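PDB 5LPH: centrosomal protein of 104 kDa from Homo sapiens, which is required for ciliogenesis and for the structural integrity of the ciliary tip, and carries the tubulin-binding TOG domain found in this chain. Local coordinates for residues E54-T59 against V94-R99; S61-A66 against K102-S107; M77-P82 against I124-L129. One frame throughout, in Å; residues are numbered along the deposited sequence.

Interaction 1: residues E54-T59 against V94-R99; sequences EAYCKT and VFLVRR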
loop_
_atom_site.group_PDB
_atom_site.type_symbol
_atom_site.label_atom_id
_atom_site.label_comp_id
_atom_site.label_asym_id
_atom_site.label_seq_id
_atom_site.Cartn_x
_atom_site.Cartn_y
_atom_site.Cartn_z
ATOM N N GLU A 54 -15.683 1.263 21.183
ATOM C CA GLU A 54 -15.524 -0.136 20.759
ATOM C C GLU A 54 -14.235 -0.353 19.953
ATOM O O GLU A 54 -13.441 -1.247 20.263
ATOM C CB GLU A 54 -16.689 -0.582 19.876
ATOM C CG GLU A 54 -17.916 -1.135 20.566
ATOM C CD GLU A 54 -18.795 -1.876 19.568
ATOM O OE1 GLU A 54 -19.398 -1.195 18.712
ATOM O OE2 GLU A 54 -18.853 -3.130 19.618
ATOM N N ALA A 55 -14.048 0.477 18.925
ATOM C CA ALA A 55 -12.883 0.396 18.033
ATOM C C ALA A 55 -11.544 0.605 18.729
ATOM O O ALA A 55 -10.546 0.035 18.304
ATOM C CB ALA A 55 -13.029 1.387 16.882
ATOM N N TYR A 56 -11.529 1.417 19.786
ATOM C CA TYR A 56 -10.302 1.731 20.542
ATOM C C TYR A 56 -9.988 0.798 21.715
ATOM O O TYR A 56 -8.876 0.845 22.247
ATOM C CB TYR A 56 -10.365 3.167 21.085
ATOM C CG TYR A 56 -9.779 4.207 20.156
ATOM C CD1 TYR A 56 -10.499 4.673 19.058
ATOM C CD2 TYR A 56 -8.518 4.741 20.387
ATOM C CE1 TYR A 56 -9.972 5.628 18.208
ATOM C CE2 TYR A 56 -7.979 5.702 19.539
ATOM C CZ TYR A 56 -8.712 6.137 18.448
ATOM O OH TYR A 56 -8.209 7.082 17.595
ATOM N N CYS A 57 -10.941 -0.028 22.136
ATOM C CA CYS A 57 -10.794 -0.754 23.404
ATOM C C CYS A 57 -9.909 -2.003 23.284
ATOM O O CYS A 57 -9.543 -2.430 22.183
ATOM C CB CYS A 57 -12.164 -1.110 23.977
ATOM S SG CYS A 57 -12.951 -2.527 23.216
ATOM N N LYS A 58 -9.590 -2.587 24.435
ATOM C CA LYS A 58 -8.629 -3.688 24.530
ATOM C C LYS A 58 -9.206 -5.077 24.229
ATOM O O LYS A 58 -8.477 -6.059 24.296
ATOM C CB LYS A 58 -7.972 -3.681 25.916
ATOM C CG LYS A 58 -6.955 -2.566 26.090
ATOM C CD LYS A 58 -6.527 -2.436 27.544
ATOM C CE LYS A 58 -5.470 -1.356 27.726
ATOM N NZ LYS A 58 -5.185 -1.139 29.170
ATOM N N THR A 59 -10.496 -5.161 23.900
ATOM C CA THR A 59 -11.152 -6.431 23.612
ATOM C C THR A 59 -11.312 -6.586 22.099
ATOM O O THR A 59 -12.109 -5.870 21.482
ATOM C CB THR A 59 -12.527 -6.494 24.320
ATOM O OG1 THR A 59 -12.354 -6.157 25.699
ATOM C CG2 THR A 59 -13.148 -7.877 24.224
ATOM N N VAL A 94 -12.680 5.805 7.273
ATOM C CA VAL A 94 -11.288 5.655 6.845
ATOM C C VAL A 94 -10.315 5.894 8.007
ATOM O O VAL A 94 -9.290 5.210 8.105
ATOM C CB VAL A 94 -10.970 6.559 5.626
ATOM C CG1 VAL A 94 -9.475 6.638 5.355
ATOM C CG2 VAL A 94 -11.687 6.031 4.391
ATOM N N PHE A 95 -10.638 6.853 8.877
ATOM C CA PHE A 95 -9.849 7.105 10.093
ATOM C C PHE A 95 -9.747 5.846 10.980
ATOM O O PHE A 95 -8.667 5.526 11.480
ATOM C CB PHE A 95 -10.421 8.305 10.877
ATOM C CG PHE A 95 -9.801 8.503 12.237
ATOM C CD1 PHE A 95 -10.356 7.902 13.362
ATOM C CD2 PHE A 95 -8.673 9.295 12.396
ATOM C CE1 PHE A 95 -9.790 8.073 14.615
ATOM C CE2 PHE A 95 -8.102 9.476 13.649
ATOM C CZ PHE A 95 -8.663 8.862 14.761
ATOM N N LEU A 96 -10.864 5.145 11.165
ATOM C CA LEU A 96 -10.883 3.903 11.949
ATOM C C LEU A 96 -10.215 2.723 11.230
ATOM O O LEU A 96 -9.519 1.940 11.871
ATOM C CB LEU A 96 -12.311 3.536 12.371
ATOM C CG LEU A 96 -12.974 4.450 13.408
ATOM C CD1 LEU A 96 -14.374 3.949 13.698
ATOM C CD2 LEU A 96 -12.177 4.538 14.703
ATOM N N VAL A 97 -10.420 2.604 9.916
ATOM C CA VAL A 97 -9.732 1.586 9.107
ATOM C C VAL A 97 -8.216 1.720 9.229
ATOM O O VAL A 97 -7.515 0.735 9.450
ATOM C CB VAL A 97 -10.167 1.651 7.623
ATOM C CG1 VAL A 97 -9.179 0.947 6.690
ATOM C CG2 VAL A 97 -11.554 1.048 7.472
ATOM N N ARG A 98 -7.728 2.948 9.116
ATOM C CA ARG A 98 -6.296 3.243 9.211
ATOM C C ARG A 98 -5.647 2.717 10.499
ATOM O O ARG A 98 -4.543 2.184 10.465
ATOM C CB ARG A 98 -6.078 4.756 9.085
ATOM C CG ARG A 98 -4.634 5.215 9.049
ATOM C CD ARG A 98 -4.566 6.727 8.977
ATOM N NE ARG A 98 -3.251 7.234 9.369
ATOM C CZ ARG A 98 -2.212 7.412 8.551
ATOM N NH1 ARG A 98 -2.290 7.119 7.251
ATOM N NH2 ARG A 98 -1.072 7.893 9.039
ATOM N N ARG A 99 -6.319 2.885 11.630
ATOM C CA ARG A 99 -5.778 2.406 12.906
ATOM C C ARG A 99 -5.925 0.875 13.036
ATOM O O ARG A 99 -4.992 0.200 13.478
ATOM C CB ARG A 99 -6.336 3.224 14.074
ATOM C CG ARG A 99 -7.792 3.049 14.436
ATOM C CD ARG A 99 -8.111 3.761 15.741
ATOM N NE ARG A 99 -7.805 2.956 16.936
ATOM C CZ ARG A 99 -6.764 3.118 17.765
ATOM N NH1 ARG A 99 -5.851 4.076 17.590
ATOM N NH2 ARG A 99 -6.642 2.300 18.811
#

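Interaction 2: residues S61-A66 against K102-S107; sequences SYREDA and KDIVTS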
loop_
_atom_site.group_PDB
_atom_site.type_symbol
_atom_site.label_atom_id
_atom_site.label_comp_id
_atom_site.label_asym_id
_atom_site.label_seq_id
_atom_site.Cartn_x
_atom_site.Cartn_y
_atom_site.Cartn_z
ATOM N N SER A 61 -12.718 -8.697 20.081
ATOM C CA SER A 61 -14.049 -9.006 19.545
ATOM C C SER A 61 -14.953 -7.770 19.471
ATOM O O SER A 61 -15.863 -7.727 18.640
ATOM C CB SER A 61 -14.726 -10.130 20.344
ATOM O OG SER A 61 -14.794 -9.825 21.726
ATOM N N TYR A 62 -14.706 -6.781 20.335
ATOM C CA TYR A 62 -15.375 -5.482 20.229
ATOM C C TYR A 62 -14.787 -4.645 19.103
ATOM O O TYR A 62 -15.536 -3.991 18.383
ATOM C CB TYR A 62 -15.329 -4.694 21.551
ATOM C CG TYR A 62 -16.098 -5.304 22.716
ATOM C CD1 TYR A 62 -16.956 -6.412 22.545
ATOM C CD2 TYR A 62 -15.989 -4.755 23.995
ATOM C CE1 TYR A 62 -17.649 -6.956 23.614
ATOM C CE2 TYR A 62 -16.688 -5.292 25.071
ATOM C CZ TYR A 62 -17.516 -6.391 24.874
ATOM O OH TYR A 62 -18.215 -6.941 25.917
ATOM N N ARG A 63 -13.461 -4.645 18.962
ATOM C CA ARG A 63 -12.819 -3.943 17.845
ATOM C C ARG A 63 -13.293 -4.499 16.507
ATOM O O ARG A 63 -13.592 -3.729 15.590
ATOM C CB ARG A 63 -11.297 -4.001 17.939
ATOM C CG ARG A 63 -10.738 -3.250 19.135
ATOM C CD ARG A 63 -9.266 -2.924 18.962
ATOM N NE ARG A 63 -8.428 -4.105 18.783
ATOM C CZ ARG A 63 -7.972 -4.902 19.756
ATOM N NH1 ARG A 63 -8.299 -4.721 21.037
ATOM N NH2 ARG A 63 -7.192 -5.930 19.432
ATOM N N GLU A 64 -13.412 -5.825 16.419
ATOM C CA GLU A 64 -13.927 -6.475 15.212
ATOM C C GLU A 64 -15.388 -6.110 14.960
ATOM O O GLU A 64 -15.757 -5.786 13.831
ATOM C CB GLU A 64 -13.798 -8.000 15.293
ATOM C CG GLU A 64 -13.961 -8.682 13.937
ATOM C CD GLU A 64 -14.420 -10.133 13.997
ATOM O OE1 GLU A 64 -14.981 -10.581 15.021
ATOM O OE2 GLU A 64 -14.236 -10.832 12.979
ATOM N N ASP A 65 -16.205 -6.183 16.008
ATOM C CA ASP A 65 -17.635 -5.876 15.919
ATOM C C ASP A 65 -17.913 -4.438 15.462
ATOM O O ASP A 65 -18.839 -4.205 14.689
ATOM C CB ASP A 65 -18.321 -6.126 17.267
ATOM C CG ASP A 65 -19.825 -5.976 17.193
ATOM O OD1 ASP A 65 -20.465 -6.822 16.532
ATOM O OD2 ASP A 65 -20.360 -5.018 17.795
ATOM N N ALA A 66 -17.114 -3.489 15.946
ATOM C CA ALA A 66 -17.218 -2.096 15.521
ATOM C C ALA A 66 -17.052 -1.954 14.007
ATOM O O ALA A 66 -17.840 -1.266 13.362
ATOM C CB ALA A 66 -16.188 -1.242 16.236
ATOM N N LYS A 102 -3.240 -1.502 11.682
ATOM C CA LYS A 102 -2.148 -1.798 12.624
ATOM C C LYS A 102 -2.538 -2.737 13.791
ATOM O O LYS A 102 -1.781 -2.846 14.754
ATOM C CB LYS A 102 -1.564 -0.486 13.188
ATOM C CG LYS A 102 -0.679 0.282 12.216
ATOM C CD LYS A 102 -0.344 1.682 12.724
ATOM C CE LYS A 102 -1.488 2.662 12.476
ATOM N NZ LYS A 102 -1.139 4.077 12.797
ATOM N N ASP A 103 -3.681 -3.425 13.720
ATOM C CA ASP A 103 -4.163 -4.188 14.881
ATOM C C ASP A 103 -3.281 -5.400 15.191
ATOM O O ASP A 103 -2.735 -6.026 14.287
ATOM C CB ASP A 103 -5.620 -4.647 14.717
ATOM C CG ASP A 103 -6.312 -4.865 16.056
ATOM O OD1 ASP A 103 -6.826 -3.870 16.618
ATOM O OD2 ASP A 103 -6.336 -6.015 16.557
ATOM N N ILE A 104 -3.161 -5.711 16.480
ATOM C CA ILE A 104 -2.366 -6.855 16.958
ATOM C C ILE A 104 -3.085 -8.214 16.846
ATOM O O ILE A 104 -2.487 -9.245 17.150
ATOM C CB ILE A 104 -1.856 -6.626 18.411
ATOM C CG1 ILE A 104 -3.016 -6.509 19.422
ATOM C CG2 ILE A 104 -0.987 -5.373 18.465
ATOM C CD1 ILE A 104 -2.573 -6.407 20.871
ATOM N N VAL A 105 -4.356 -8.209 16.432
ATOM C CA VAL A 105 -5.150 -9.421 16.245
ATOM C C VAL A 105 -5.584 -9.516 14.784
ATOM O O VAL A 105 -6.128 -8.562 14.219
ATOM C CB VAL A 105 -6.386 -9.437 17.182
ATOM C CG1 VAL A 105 -7.283 -10.641 16.906
ATOM C CG2 VAL A 105 -5.935 -9.431 18.640
ATOM N N THR A 106 -5.356 -10.689 14.201
ATOM C CA THR A 106 -5.548 -10.935 12.778
ATOM C C THR A 106 -6.973 -10.667 12.307
ATOM O O THR A 106 -7.157 -10.036 11.271
ATOM C CB THR A 106 -5.102 -12.375 12.417
ATOM O OG1 THR A 106 -3.671 -12.439 12.469
ATOM C CG2 THR A 106 -5.547 -12.791 11.022
ATOM N N SER A 107 -7.968 -11.151 13.053
ATOM C CA SER A 107 -9.390 -10.964 12.696
ATOM C C SER A 107 -9.816 -9.508 12.557
ATOM O O SER A 107 -10.669 -9.197 11.732
ATOM C CB SER A 107 -10.299 -11.620 13.733
ATOM O OG SER A 107 -10.215 -13.019 13.632
#

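Interaction 3: residues M77-P82 against I124-L129; sequences MPVGTP and IPKHKL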
loop_
_atom_site.group_PDB
_atom_site.type_symbol
_atom_site.label_atom_id
_atom_site.label_comp_id
_atom_site.label_asym_id
_atom_site.label_seq_id
_atom_site.Cartn_x
_atom_site.Cartn_y
_atom_site.Cartn_z
HETATM N N MSE A 77 -27.137 3.221 4.203
HETATM C CA MSE A 77 -27.446 4.637 3.977
HETATM C C MSE A 77 -28.079 4.808 2.615
HETATM O O MSE A 77 -27.511 4.358 1.618
HETATM C CB MSE A 77 -26.209 5.519 4.081
HETATM C CG MSE A 77 -25.871 5.746 5.546
HETATM SE SE MSE A 77 -24.070 6.525 5.651
HETATM C CE MSE A 77 -24.624 8.301 6.300
ATOM N N PRO A 78 -29.247 5.455 2.553
ATOM C CA PRO A 78 -30.001 5.522 1.297
ATOM C C PRO A 78 -29.337 6.385 0.210
ATOM O O PRO A 78 -28.552 7.287 0.521
ATOM C CB PRO A 78 -31.344 6.122 1.728
ATOM C CG PRO A 78 -31.019 6.960 2.915
ATOM C CD PRO A 78 -29.891 6.257 3.617
ATOM N N VAL A 79 -29.645 6.069 -1.048
ATOM C CA VAL A 79 -29.110 6.803 -2.230
ATOM C C VAL A 79 -29.169 8.341 -2.217
ATOM O O VAL A 79 -28.221 8.984 -2.668
ATOM C CB VAL A 79 -29.723 6.290 -3.571
ATOM C CG1 VAL A 79 -29.230 4.881 -3.882
ATOM C CG2 VAL A 79 -31.252 6.341 -3.557
ATOM N N GLY A 80 -30.258 8.920 -1.711
ATOM C CA GLY A 80 -30.454 10.370 -1.692
ATOM C C GLY A 80 -29.853 11.160 -0.532
ATOM O O GLY A 80 -30.050 12.368 -0.471
ATOM N N THR A 81 -29.166 10.491 0.401
ATOM C CA THR A 81 -28.466 11.141 1.532
ATOM C C THR A 81 -27.545 12.289 1.076
ATOM O O THR A 81 -26.805 12.116 0.109
ATOM C CB THR A 81 -27.598 10.116 2.307
ATOM O OG1 THR A 81 -28.356 8.927 2.552
ATOM C CG2 THR A 81 -27.103 10.679 3.647
ATOM N N PRO A 82 -27.575 13.454 1.770
ATOM C CA PRO A 82 -26.710 14.583 1.376
ATOM C C PRO A 82 -25.232 14.212 1.219
ATOM O O PRO A 82 -24.694 13.467 2.042
ATOM C CB PRO A 82 -26.884 15.583 2.526
ATOM C CG PRO A 82 -28.234 15.293 3.076
ATOM C CD PRO A 82 -28.458 13.817 2.898
ATOM N N ILE A 124 -18.528 4.118 -2.697
ATOM C CA ILE A 124 -18.183 5.256 -3.563
ATOM C C ILE A 124 -18.958 5.255 -4.903
ATOM O O ILE A 124 -19.576 6.265 -5.236
ATOM C CB ILE A 124 -16.649 5.399 -3.751
ATOM C CG1 ILE A 124 -16.042 6.009 -2.477
ATOM C CG2 ILE A 124 -16.309 6.259 -4.970
ATOM C CD1 ILE A 124 -14.526 5.979 -2.408
ATOM N N PRO A 125 -18.926 4.136 -5.664
ATOM C CA PRO A 125 -19.749 4.057 -6.891
ATOM C C PRO A 125 -21.276 4.087 -6.683
ATOM O O PRO A 125 -21.986 4.617 -7.539
ATOM C CB PRO A 125 -19.311 2.733 -7.541
ATOM C CG PRO A 125 -18.560 1.992 -6.491
ATOM C CD PRO A 125 -17.956 3.027 -5.595
ATOM N N LYS A 126 -21.769 3.539 -5.572
ATOM C CA LYS A 126 -23.206 3.597 -5.241
ATOM C C LYS A 126 -23.730 5.029 -5.127
ATOM O O LYS A 126 -24.806 5.337 -5.632
ATOM C CB LYS A 126 -23.493 2.837 -3.938
ATOM C CG LYS A 126 -24.917 2.951 -3.400
ATOM C CD LYS A 126 -25.291 1.726 -2.577
ATOM C CE LYS A 126 -26.697 1.809 -2.008
ATOM N NZ LYS A 126 -26.707 2.265 -0.593
ATOM N N HIS A 127 -22.962 5.891 -4.464
ATOM C CA HIS A 127 -23.362 7.280 -4.227
ATOM C C HIS A 127 -22.735 8.271 -5.216
ATOM O O HIS A 127 -22.867 9.485 -5.036
ATOM C CB HIS A 127 -23.029 7.670 -2.784
ATOM C CG HIS A 127 -23.729 6.836 -1.761
ATOM N ND1 HIS A 127 -25.081 6.934 -1.521
ATOM C CD2 HIS A 127 -23.266 5.885 -0.916
ATOM C CE1 HIS A 127 -25.422 6.080 -0.572
ATOM N NE2 HIS A 127 -24.339 5.430 -0.187
ATOM N N LYS A 128 -22.057 7.750 -6.246
ATOM C CA LYS A 128 -21.443 8.551 -7.309
ATOM C C LYS A 128 -20.520 9.645 -6.761
ATOM O O LYS A 128 -20.594 10.806 -7.177
ATOM C CB LYS A 128 -22.522 9.139 -8.223
ATOM C CG LYS A 128 -23.501 8.108 -8.775
ATOM C CD LYS A 128 -24.285 8.670 -9.963
ATOM C CE LYS A 128 -25.736 8.185 -10.052
ATOM N NZ LYS A 128 -25.955 7.137 -11.102
ATOM N N LEU A 129 -19.663 9.263 -5.814
ATOM C CA LEU A 129 -18.694 10.188 -5.222
ATOM C C LEU A 129 -17.486 10.301 -6.144
ATOM O O LEU A 129 -17.285 9.473 -7.033
ATOM C CB LEU A 129 -18.278 9.761 -3.799
ATOM C CG LEU A 129 -19.208 10.154 -2.625
ATOM C CD1 LEU A 129 -20.644 9.873 -3.017
ATOM C CD2 LEU A 129 -18.913 9.580 -1.234
HETATM O O HOH W 1 -24.872 3.139 1.209
#

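Interaction 1: residues E54-T59 against V94-R99
The guanidinium of R99 lies flat on the phenol ring of Y56, a cation-pi stack in which CZ of R99 sits 3.6 Å from the centroid of the Y56 ring and the two planes are only 10° apart. The overlap is broad: NE stands over the middle of the ring, while NH1 stands over CE2 of Y56, 3.3 Å away. CD of R99 adds a CH-pi contact over the same face, 4.0 Å from the centroid of the Y56 ring. Two bends place the arginine there. CG lies between the backbone N and the carbonyl carbon (chi1 70°), and the chain turns again at chi3 (-84°), which lays the guanidinium across the tyrosine.

F95 meets the same tyrosine from another direction. The edge of its ring, at CZ, comes 3.4 Å from OH of Y56, and the two side chains cross at about a right angle. Deeper in, CB of A55 touches CD2 of L96 at 3.9 Å, where the backbones of the two segments come nearest.

Outside this shell, E39 accounts for the polar end of the tyrosine, whose OH is hydrogen-bonded to OE2 of E39; that glutamate also touches F95 and R99. L96 continues inward to L70, linking the pair to helix 60-76, part of this HEAT-repeat TOG domain. With no hydrogen bond between the two segments, cohesion here rests on dispersion and on the attraction of a positive charge for a pi face, which the nearby carboxylate of E39 would probably reinforce.

Interaction 2: residues S61-A66 against K102-S107
R63 grips the carboxylate of D103 side-on, giving one nitrogen to each oxygen. NE donates to OD1 of D103 at 2.7 Å, with a bent N-H...O angle of 137° and the oxygen tilted out of the guanidinium plane; NH2 donates to OD2 of D103 at 3.0 Å, nearly straight at 167° and in that plane. Both oxygens use their syn lone pairs, yet the two flat groups are turned 31° against each other, and the twist falls mainly on the NE bond. The bend in the arginine chain at its third torsion turns NE and NH2 together toward the acid.

OD2 has a second task: on its anti side it accepts from the backbone N of V105, 3.0 Å away, closing an Asx turn just before helix 106-126. Were D103 replaced by an alanine, the R63 charge would probably lose its carboxylate mate here and the turn at V105 its side-chain bond. CG2 of V105 lies at the guanidinium edge, 3.8 Å from NH2 of R63, and the exposed I104 brings CG1 loosely toward the same nitrogen.

The other half of the contact is looser. E64, its chain extended, merely passes S107, with OE2 4.1 Å from CB of S107 and no hydrogen bond joining them.

The remaining nitrogen of R63, NH1, bonds to O of C57 in the turn ahead of helix 60-76. V108 of helix 106-126 packs against both R63 and D103, and W60 receives V105 and S107, so the salt bridge ties the beginning of helix 60-76 to the loop that leads from helix 83-100 into helix 106-126.

Interaction 3: residues M77-P82 against I124-L129
NZ of K126 donates to O of M77 in a weak bond of 3.1 Å, and a water bridges the same two groups: the water donates to O of M77, accepts from NZ of K126 at 2.7 Å, and lies 2.7 Å from NE2 of H127. The carbonyl thus receives both the lysine and the water, while the water links it to the imidazole. K126 sends CG anti to its backbone N (chi1 173°) and runs extended until a bend at chi4 (-98°), which brings the ammonium back to the carbonyl. M77 is present as selenomethionine, and its side chain leads away from H127 to T89 of helix 83-100.

Contacts without a hydrogen bond gather at the rim of the H127 ring. CE1 is 3.5 Å from O of M77 and also 3.5 Å from O of P78, so successive carbonyls of the loop meet the imidazole edge-on. ND1, buried by the contact, has no hydrogen-bonding partner in the model; the nearest loop oxygen, O of V79, lies 3.9 Å from it.

Both segments are chain reversals at one end of the helical pairs of the TOG domain. Residues 78-81 form a type I beta turn, tightened by OG1 of T81, which donates to O of P78 at 2.6 Å beside the backbone bond from T81 N. Across from it, helix 106-126 ends in a Schellman motif, with K128 at positive phi as the C-prime residue and L129 N bonded back to I124 O.

Apolar contact is slight between the segments: CG1 of V79 approaches CE of K126 at 4.4 Å. H127 finds further cover outside them, touching L86 of helix 83-100 and meeting Y123 edge-to-face.

How the interactions relate
All three contacts lie in the N-terminal part of the TOG domain, and their segments interleave along the chain: first 54-59, 61-66 and 77-82, then 94-99, 102-107 and 124-129. Interactions 1 and 2 are neighbours, with centres about 8 Å apart; they touch where C57 O meets R63 NH1. The centre of interaction 3 is about 24 Å from that of interaction 1 and about 27 Å from that of interaction 2. Helices 60-76 and 106-126, with their adjoining loops, meet near both ends through interactions 2 and 3, while helix 83-100 is met by helix 49-56 in interaction 1. The two run in the same direction, with helix 83-100 running back between them in sequence, consistent with the stacked helical hairpins of a HEAT-type solenoid.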